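Local coordinates for protein lectin (Polyandrocarpa misakiensis, PDB 1BYF) that binds galactose in a calcium-dependent manner as a homodimeric C-type lectin and takes part in the tunicate's defence against microorganisms, at residues 54-58 with 67-71; 64-68 with 82-88; 93-97 with 108-112. All blocks are in the same frame, centred on the assembly; numbering follows the deposited sequence.

Contact 1 of 3, residues 54-58 with 67-71; sequences WVGAD and FLWND
D58 and L68 exchange both backbone bonds of an antiparallel hydrogen-bonded pair: L68 N donates to D58 O over 2.8 Å, nearly straight at 173°, and D58 N returns a bond to L68 O at 3.1 Å. Beyond the intervening A57–W69 pair, N70 N donates to G56 O (2.7 Å), a more bent bond. Water 1 lies 2.7 Å from L68 O and 2.9 Å from D58 OD2. The carboxylate of D58 reaches it because CG is tucked between the backbone N and the carbonyl carbon (chi1 62°); OD2 also bonds the hydroxyl of Y14 and OD1 the backbone N of L60. These bonds form the small antiparallel hairpin of strands 57-58 and 68-69; the W54–A57 sequence, probably the counterpart of the WIGL motif of C-type lectin-like domains, runs into its first strand. The chain turns its corner at G56, the centre of an inverse gamma turn, and leaves the main sheet there. N70 folds its amide back over this corner, with ND2 3.2 Å from G56 CA. On the hairpin face bearing A57 and W69, the A57 methyl lies over the six-membered ring of the indole, off-centre, CB coming within 3.6 Å of CE3. V55 extends the packing obliquely, its CG2 reaching W69 CZ3 at 4.0 Å, while R34 makes a cation-pi contact with the same indole.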
loop_
_atom_site.group_PDB
_atom_site.type_symbol
_atom_site.label_atom_id
_atom_site.label_comp_id
_atom_site.label_asym_id
_atom_site.label_seq_id
_atom_site.Cartn_x
_atom_site.Cartn_y
_atom_site.Cartn_z
ATOM N N TRP A 54 -12.771 1.973 1.715
ATOM C CA TRP A 54 -13.335 3.265 1.335
ATOM C C TRP A 54 -12.394 3.922 0.322
ATOM O O TRP A 54 -11.184 3.686 0.360
ATOM C CB TRP A 54 -13.442 4.207 2.522
ATOM C CG TRP A 54 -14.562 3.932 3.472
ATOM C CD1 TRP A 54 -14.473 3.634 4.799
ATOM C CD2 TRP A 54 -15.963 3.949 3.145
ATOM N NE1 TRP A 54 -15.737 3.457 5.315
ATOM C CE2 TRP A 54 -16.663 3.644 4.326
ATOM C CE3 TRP A 54 -16.680 4.183 1.971
ATOM C CZ2 TRP A 54 -18.058 3.572 4.368
ATOM C CZ3 TRP A 54 -18.068 4.110 2.012
ATOM C CH2 TRP A 54 -18.741 3.810 3.205
ATOM N N VAL A 55 -12.947 4.727 -0.564
ATOM C CA VAL A 55 -12.181 5.541 -1.499
ATOM C C VAL A 55 -12.757 6.963 -1.351
ATOM O O VAL A 55 -13.841 7.134 -0.777
ATOM C CB VAL A 55 -12.142 5.119 -2.964
ATOM C CG1 VAL A 55 -11.543 3.721 -3.117
ATOM C CG2 VAL A 55 -13.510 5.179 -3.640
ATOM N N GLY A 56 -12.029 7.967 -1.812
ATOM C CA GLY A 56 -12.435 9.343 -1.651
ATOM C C GLY A 56 -13.422 9.880 -2.663
ATOM O O GLY A 56 -13.091 10.844 -3.361
ATOM N N ALA A 57 -14.616 9.303 -2.742
ATOM C CA ALA A 57 -15.631 9.806 -3.669
ATOM C C ALA A 57 -17.001 9.685 -3.015
ATOM O O ALA A 57 -17.241 8.774 -2.217
ATOM C CB ALA A 57 -15.565 9.097 -5.005
ATOM N N ASP A 58 -17.881 10.638 -3.332
ATOM C CA ASP A 58 -19.228 10.633 -2.755
ATOM C C ASP A 58 -20.147 11.574 -3.529
ATOM O O ASP A 58 -19.678 12.275 -4.431
ATOM C CB ASP A 58 -19.140 11.034 -1.283
ATOM C CG ASP A 58 -18.598 12.438 -1.088
ATOM O OD1 ASP A 58 -19.301 13.404 -1.466
ATOM O OD2 ASP A 58 -17.476 12.609 -0.569
ATOM N N PHE A 67 -21.336 11.953 -8.684
ATOM C CA PHE A 67 -20.214 11.548 -7.835
ATOM C C PHE A 67 -18.996 12.435 -8.008
ATOM O O PHE A 67 -18.586 12.700 -9.136
ATOM C CB PHE A 67 -19.868 10.076 -8.118
ATOM C CG PHE A 67 -20.921 9.176 -7.509
ATOM C CD1 PHE A 67 -20.883 8.876 -6.159
ATOM C CD2 PHE A 67 -21.950 8.669 -8.283
ATOM C CE1 PHE A 67 -21.853 8.069 -5.595
ATOM C CE2 PHE A 67 -22.916 7.856 -7.723
ATOM C CZ PHE A 67 -22.868 7.555 -6.377
ATOM N N LEU A 68 -18.399 12.851 -6.892
ATOM C CA LEU A 68 -17.188 13.649 -6.960
ATOM C C LEU A 68 -16.068 13.067 -6.091
ATOM O O LEU A 68 -16.277 12.705 -4.938
ATOM C CB LEU A 68 -17.413 15.085 -6.508
ATOM C CG LEU A 68 -18.380 15.982 -7.279
ATOM C CD1 LEU A 68 -18.472 17.325 -6.564
ATOM C CD2 LEU A 68 -17.958 16.173 -8.728
ATOM N N TRP A 69 -14.873 13.034 -6.657
ATOM C CA TRP A 69 -13.672 12.633 -5.920
ATOM C C TRP A 69 -13.424 13.768 -4.929
ATOM O O TRP A 69 -13.884 14.887 -5.227
ATOM C CB TRP A 69 -12.514 12.447 -6.887
ATOM C CG TRP A 69 -12.568 11.258 -7.794
ATOM C CD1 TRP A 69 -12.790 11.243 -9.142
ATOM C CD2 TRP A 69 -12.394 9.887 -7.410
ATOM N NE1 TRP A 69 -12.766 9.953 -9.619
ATOM C CE2 TRP A 69 -12.522 9.101 -8.567
ATOM C CE3 TRP A 69 -12.135 9.254 -6.190
ATOM C CZ2 TRP A 69 -12.404 7.709 -8.548
ATOM C CZ3 TRP A 69 -12.020 7.875 -6.167
ATOM C CH2 TRP A 69 -12.150 7.122 -7.338
ATOM N N ASN A 70 -12.811 13.547 -3.778
ATOM C CA ASN A 70 -12.614 14.593 -2.794
ATOM C C ASN A 70 -11.815 15.794 -3.312
ATOM O O ASN A 70 -11.798 16.807 -2.614
ATOM C CB ASN A 70 -11.823 14.157 -1.559
ATOM C CG ASN A 70 -12.130 12.789 -1.019
ATOM O OD1 ASN A 70 -13.305 12.430 -0.898
ATOM N ND2 ASN A 70 -11.065 12.058 -0.702
ATOM N N ASP A 71 -11.094 15.648 -4.412
ATOM C CA ASP A 71 -10.311 16.770 -4.928
ATOM C C ASP A 71 -11.117 17.558 -5.959
ATOM O O ASP A 71 -10.581 18.337 -6.752
ATOM C CB ASP A 71 -8.976 16.311 -5.504
ATOM C CG ASP A 71 -9.092 15.282 -6.604
ATOM O OD1 ASP A 71 -10.189 14.717 -6.812
ATOM O OD2 ASP A 71 -8.062 15.028 -7.271
HETATM O O HOH W 1 -15.959 13.948 -2.596
#

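Contact 2 of 3, residues 64-68 with 82-88; sequences AYNFL and WSPNEPS. With CA (calcium ion), chain C.
P87 and Y65 meet in a CH-pi contact: CG of the proline sits above the middle of the phenol ring, 4.1 Å from its centroid and only 8° off the normal. The pyrrolidine is held from another side as well, since its CD lies over the centre of the W82 ring. Between aromatics, W82 turns its CZ2–CH2 edge onto the face of F67 in an edge-to-face pair, planes at 62° and centroids 5.1 Å apart. Apolar packing adds P87 CB at 4.0 Å from F67 CE2. No hydrogen bond joins the two segments; their polar groups find other partners. Y65 OH passes close to S88 to bond the backbone O of N89, and W82 NE1 bonds P76 O. Within the 82-88 loop, S88 OG donates to E86 OE1 (2.7 Å), approaching from above the carboxylate plane; a chi1 of 68° swings the hydroxyl back over the serine's own backbone to that oxygen. OE1 also binds the calcium ion at 2.2 Å, in a site it shares with N89, D107 and D108. The peptide joining E86 to P87 is cis, as in the EPN and QPD loops of other C-type lectins. Grip on the proline from three aromatic rings is consistent with a rigid loop that presents the E86 carboxylate to the sugar-binding calcium.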
loop_
_atom_site.group_PDB
_atom_site.type_symbol
_atom_site.label_atom_id
_atom_site.label_comp_id
_atom_site.label_asym_id
_atom_site.label_seq_id
_atom_site.Cartn_x
_atom_site.Cartn_y
_atom_site.Cartn_z
ATOM N N ALA A 64 -27.597 12.753 -5.939
ATOM C CA ALA A 64 -27.919 11.766 -6.971
ATOM C C ALA A 64 -26.680 11.020 -7.433
ATOM O O ALA A 64 -25.910 10.533 -6.593
ATOM C CB ALA A 64 -28.639 12.467 -8.119
ATOM N N TYR A 65 -26.466 10.909 -8.737
ATOM C CA TYR A 65 -25.274 10.241 -9.244
ATOM C C TYR A 65 -24.277 11.267 -9.769
ATOM O O TYR A 65 -23.604 11.052 -10.774
ATOM C CB TYR A 65 -25.573 9.156 -10.259
ATOM C CG TYR A 65 -26.330 7.952 -9.752
ATOM C CD1 TYR A 65 -26.384 7.621 -8.405
ATOM C CD2 TYR A 65 -26.973 7.104 -10.650
ATOM C CE1 TYR A 65 -27.074 6.510 -7.962
ATOM C CE2 TYR A 65 -27.663 5.987 -10.216
ATOM C CZ TYR A 65 -27.711 5.697 -8.872
ATOM O OH TYR A 65 -28.401 4.586 -8.434
ATOM N N ASN A 66 -24.161 12.371 -9.040
ATOM C CA ASN A 66 -23.159 13.388 -9.356
ATOM C C ASN A 66 -21.965 13.105 -8.446
ATOM O O ASN A 66 -21.689 13.832 -7.502
ATOM C CB ASN A 66 -23.709 14.797 -9.141
ATOM C CG ASN A 66 -24.868 15.019 -10.104
ATOM O OD1 ASN A 66 -24.644 14.960 -11.309
ATOM N ND2 ASN A 66 -26.057 15.227 -9.559
ATOM N N PHE A 67 -21.336 11.953 -8.684
ATOM C CA PHE A 67 -20.214 11.548 -7.835
ATOM C C PHE A 67 -18.996 12.435 -8.008
ATOM O O PHE A 67 -18.586 12.700 -9.136
ATOM C CB PHE A 67 -19.868 10.076 -8.118
ATOM C CG PHE A 67 -20.921 9.176 -7.509
ATOM C CD1 PHE A 67 -20.883 8.876 -6.159
ATOM C CD2 PHE A 67 -21.950 8.669 -8.283
ATOM C CE1 PHE A 67 -21.853 8.069 -5.595
ATOM C CE2 PHE A 67 -22.916 7.856 -7.723
ATOM C CZ PHE A 67 -22.868 7.555 -6.377
ATOM N N LEU A 68 -18.399 12.851 -6.892
ATOM C CA LEU A 68 -17.188 13.649 -6.960
ATOM C C LEU A 68 -16.068 13.067 -6.091
ATOM O O LEU A 68 -16.277 12.705 -4.938
ATOM C CB LEU A 68 -17.413 15.085 -6.508
ATOM C CG LEU A 68 -18.380 15.982 -7.279
ATOM C CD1 LEU A 68 -18.472 17.325 -6.564
ATOM C CD2 LEU A 68 -17.958 16.173 -8.728
ATOM N N TRP A 82 -16.346 1.442 -11.979
ATOM C CA TRP A 82 -17.505 0.879 -11.320
ATOM C C TRP A 82 -17.666 -0.622 -11.535
ATOM O O TRP A 82 -17.422 -1.166 -12.613
ATOM C CB TRP A 82 -18.801 1.549 -11.804
ATOM C CG TRP A 82 -18.921 3.006 -11.493
ATOM C CD1 TRP A 82 -18.729 4.048 -12.351
ATOM C CD2 TRP A 82 -19.267 3.592 -10.230
ATOM N NE1 TRP A 82 -18.927 5.242 -11.705
ATOM C CE2 TRP A 82 -19.262 4.988 -10.401
ATOM C CE3 TRP A 82 -19.571 3.067 -8.974
ATOM C CZ2 TRP A 82 -19.554 5.871 -9.362
ATOM C CZ3 TRP A 82 -19.859 3.941 -7.942
ATOM C CH2 TRP A 82 -19.852 5.327 -8.144
ATOM N N SER A 83 -18.152 -1.296 -10.493
ATOM C CA SER A 83 -18.458 -2.714 -10.605
ATOM C C SER A 83 -19.625 -2.814 -11.602
ATOM O O SER A 83 -20.314 -1.820 -11.818
ATOM C CB SER A 83 -18.930 -3.318 -9.292
ATOM O OG SER A 83 -18.066 -3.084 -8.201
ATOM N N PRO A 84 -19.830 -3.996 -12.143
ATOM C CA PRO A 84 -20.946 -4.243 -13.034
ATOM C C PRO A 84 -22.252 -3.877 -12.337
ATOM O O PRO A 84 -22.496 -4.223 -11.180
ATOM C CB PRO A 84 -20.871 -5.729 -13.337
ATOM C CG PRO A 84 -19.477 -6.134 -12.999
ATOM C CD PRO A 84 -19.030 -5.216 -11.891
ATOM N N ASN A 85 -23.092 -3.133 -13.043
ATOM C CA ASN A 85 -24.395 -2.719 -12.552
ATOM C C ASN A 85 -24.363 -1.768 -11.365
ATOM O O ASN A 85 -25.323 -1.717 -10.586
ATOM C CB ASN A 85 -25.264 -3.931 -12.193
ATOM C CG ASN A 85 -25.461 -4.873 -13.362
ATOM O OD1 ASN A 85 -25.338 -6.091 -13.202
ATOM N ND2 ASN A 85 -25.766 -4.330 -14.537
ATOM N N GLU A 86 -23.300 -0.990 -11.219
ATOM C CA GLU A 86 -23.208 0.028 -10.169
ATOM C C GLU A 86 -22.772 1.296 -10.898
ATOM O O GLU A 86 -22.131 1.162 -11.942
ATOM C CB GLU A 86 -22.219 -0.346 -9.073
ATOM C CG GLU A 86 -22.508 -1.641 -8.346
ATOM C CD GLU A 86 -23.782 -1.660 -7.533
ATOM O OE1 GLU A 86 -24.247 -0.605 -7.045
ATOM O OE2 GLU A 86 -24.332 -2.767 -7.334
ATOM N N PRO A 87 -23.098 2.465 -10.398
ATOM C CA PRO A 87 -23.856 2.646 -9.178
ATOM C C PRO A 87 -25.328 2.299 -9.326
ATOM O O PRO A 87 -25.895 2.465 -10.409
ATOM C CB PRO A 87 -23.695 4.145 -8.902
ATOM C CG PRO A 87 -23.586 4.746 -10.266
ATOM C CD PRO A 87 -22.740 3.763 -11.032
ATOM N N SER A 88 -25.973 1.860 -8.244
ATOM C CA SER A 88 -27.375 1.465 -8.350
ATOM C C SER A 88 -28.217 1.768 -7.126
ATOM O O SER A 88 -29.392 1.376 -7.117
ATOM C CB SER A 88 -27.398 -0.061 -8.573
ATOM O OG SER A 88 -26.940 -0.660 -7.368
HETATM CA CA CA C . -24.258 0.027 -4.951
#

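Contact 3 of 3, residues 93-97 with 108-112; sequences WQLCV and DVGCG. With CA (calcium ion), chain C.
C96 and V109 form an antiparallel hydrogen-bonded pair, C96 N reaching V109 O at 2.8 Å and V109 N reaching C96 O at 2.9 Å, both bonds nearly straight, with V97 and D108 as the adjoining non-hydrogen-bonded pair. Past the last of these bonds the two segments are tied covalently: C96 SG and C111 SG are joined in a disulfide whose chi3 is 100°. Water 2 lies near this tie, donating to Q94 O (2.8 Å) and accepting from C111 N (2.9 Å), and so bridges the segments where direct backbone pairing has ended. V109 lays CG2 against C96 O at 3.4 Å. L95 and D108 run side by side in the same direction, and the L95 methyl CD1 rests 3.8 Å from D108 OD2. A chi1 of 58° turns the D108 carboxylate so that OD1 binds the calcium ion; the residue's backbone O is a second ligand at 2.5 Å, and OD1 also accepts from the backbone N of S88. D107 and D108 probably correspond to the last two residues of the WND motif of other C-type lectins. The C96–V109 and V97–D108 pairs lie at the open end of the hairpin of strands 96-100 and 105-109; strand 53-55 flanks it, with W54 against C96 and V109, and Y14 of helix 14-22 packs on both cysteines.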
loop_
_atom_site.group_PDB
_atom_site.type_symbol
_atom_site.label_atom_id
_atom_site.label_comp_id
_atom_site.label_asym_id
_atom_site.label_seq_id
_atom_site.Cartn_x
_atom_site.Cartn_y
_atom_site.Cartn_z
ATOM N N TRP A 93 -30.418 9.034 -1.601
ATOM C CA TRP A 93 -29.516 8.824 -0.480
ATOM C C TRP A 93 -28.201 9.599 -0.596
ATOM O O TRP A 93 -27.739 9.933 -1.680
ATOM C CB TRP A 93 -29.085 7.357 -0.393
ATOM C CG TRP A 93 -30.114 6.322 -0.105
ATOM C CD1 TRP A 93 -31.475 6.442 -0.145
ATOM C CD2 TRP A 93 -29.846 4.948 0.229
ATOM N NE1 TRP A 93 -32.067 5.244 0.163
ATOM C CE2 TRP A 93 -31.090 4.308 0.396
ATOM C CE3 TRP A 93 -28.674 4.203 0.405
ATOM C CZ2 TRP A 93 -31.196 2.962 0.739
ATOM C CZ3 TRP A 93 -28.780 2.868 0.745
ATOM C CH2 TRP A 93 -30.035 2.259 0.906
ATOM N N GLN A 94 -27.578 9.770 0.566
ATOM C CA GLN A 94 -26.223 10.330 0.600
ATOM C C GLN A 94 -25.366 9.099 0.263
ATOM O O GLN A 94 -25.468 8.113 0.997
ATOM C CB GLN A 94 -25.865 10.898 1.956
ATOM C CG GLN A 94 -26.618 12.157 2.344
ATOM C CD GLN A 94 -26.309 12.612 3.753
ATOM O OE1 GLN A 94 -25.568 11.970 4.499
ATOM N NE2 GLN A 94 -26.875 13.750 4.149
ATOM N N LEU A 95 -24.652 9.108 -0.847
ATOM C CA LEU A 95 -23.889 7.933 -1.244
ATOM C C LEU A 95 -22.381 8.146 -1.247
ATOM O O LEU A 95 -21.866 9.152 -1.739
ATOM C CB LEU A 95 -24.363 7.462 -2.624
ATOM C CG LEU A 95 -25.856 7.095 -2.669
ATOM C CD1 LEU A 95 -26.349 7.097 -4.104
ATOM C CD2 LEU A 95 -26.092 5.747 -1.997
ATOM N N CYS A 96 -21.709 7.148 -0.690
ATOM C CA CYS A 96 -20.253 7.124 -0.588
ATOM C C CYS A 96 -19.718 5.986 -1.438
ATOM O O CYS A 96 -20.476 5.066 -1.754
ATOM C CB CYS A 96 -19.851 6.964 0.886
ATOM S SG CYS A 96 -20.228 8.483 1.785
ATOM N N VAL A 97 -18.456 6.069 -1.848
ATOM C CA VAL A 97 -17.912 5.051 -2.741
ATOM C C VAL A 97 -16.845 4.203 -2.064
ATOM O O VAL A 97 -15.989 4.671 -1.318
ATOM C CB VAL A 97 -17.353 5.678 -4.033
ATOM C CG1 VAL A 97 -16.877 4.615 -5.020
ATOM C CG2 VAL A 97 -18.411 6.555 -4.698
ATOM N N ASP A 108 -21.382 2.167 -4.981
ATOM C CA ASP A 108 -22.005 3.180 -4.142
ATOM C C ASP A 108 -22.716 2.502 -2.967
ATOM O O ASP A 108 -23.401 1.498 -3.125
ATOM C CB ASP A 108 -22.993 4.048 -4.908
ATOM C CG ASP A 108 -24.121 3.290 -5.581
ATOM O OD1 ASP A 108 -23.972 2.119 -5.976
ATOM O OD2 ASP A 108 -25.194 3.906 -5.740
ATOM N N VAL A 109 -22.521 3.055 -1.781
ATOM C CA VAL A 109 -23.115 2.541 -0.561
ATOM C C VAL A 109 -23.539 3.703 0.334
ATOM O O VAL A 109 -23.162 4.843 0.060
ATOM C CB VAL A 109 -22.104 1.692 0.243
ATOM C CG1 VAL A 109 -21.808 0.379 -0.457
ATOM C CG2 VAL A 109 -20.811 2.468 0.464
ATOM N N GLY A 110 -24.262 3.399 1.404
ATOM C CA GLY A 110 -24.609 4.430 2.393
ATOM C C GLY A 110 -23.273 4.788 3.066
ATOM O O GLY A 110 -22.300 4.044 2.870
ATOM N N CYS A 111 -23.194 5.843 3.864
ATOM C CA CYS A 111 -21.881 6.192 4.412
ATOM C C CYS A 111 -21.550 5.699 5.797
ATOM O O CYS A 111 -20.441 5.979 6.268
ATOM C CB CYS A 111 -21.761 7.726 4.277
ATOM S SG CYS A 111 -22.084 8.197 2.541
ATOM N N GLY A 112 -22.407 4.924 6.454
ATOM C CA GLY A 112 -22.161 4.488 7.813
ATOM C C GLY A 112 -21.506 3.157 8.056
ATOM O O GLY A 112 -21.130 2.873 9.203
HETATM CA CA CA C . -24.258 0.027 -4.951
HETATM O O HOH W 2 -25.741 7.133 3.575
#

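Contacts 2 and 3 supply calcium ligands; contact 1 lies further into the core, its F67 side chain about 8 Å from the ion. Contacts 1 and 2 share F67 and L68, their centres about 12 Å apart, so the hairpin leads into the aromatic cluster. Contact 1 joins contact 3 through V97, which takes V55 N on its O at 3.1 Å and gives its N to A57 O at 3.0 Å. F67 also leans on this residue, CD1 lying 3.7 Å from V97 CG2. Contacts 2 and 3, centres about 10 Å apart, meet at the metal: E86 OE1 and D108 OD1 come within 2.9 Å, a closeness that the shared calcium ion would offset.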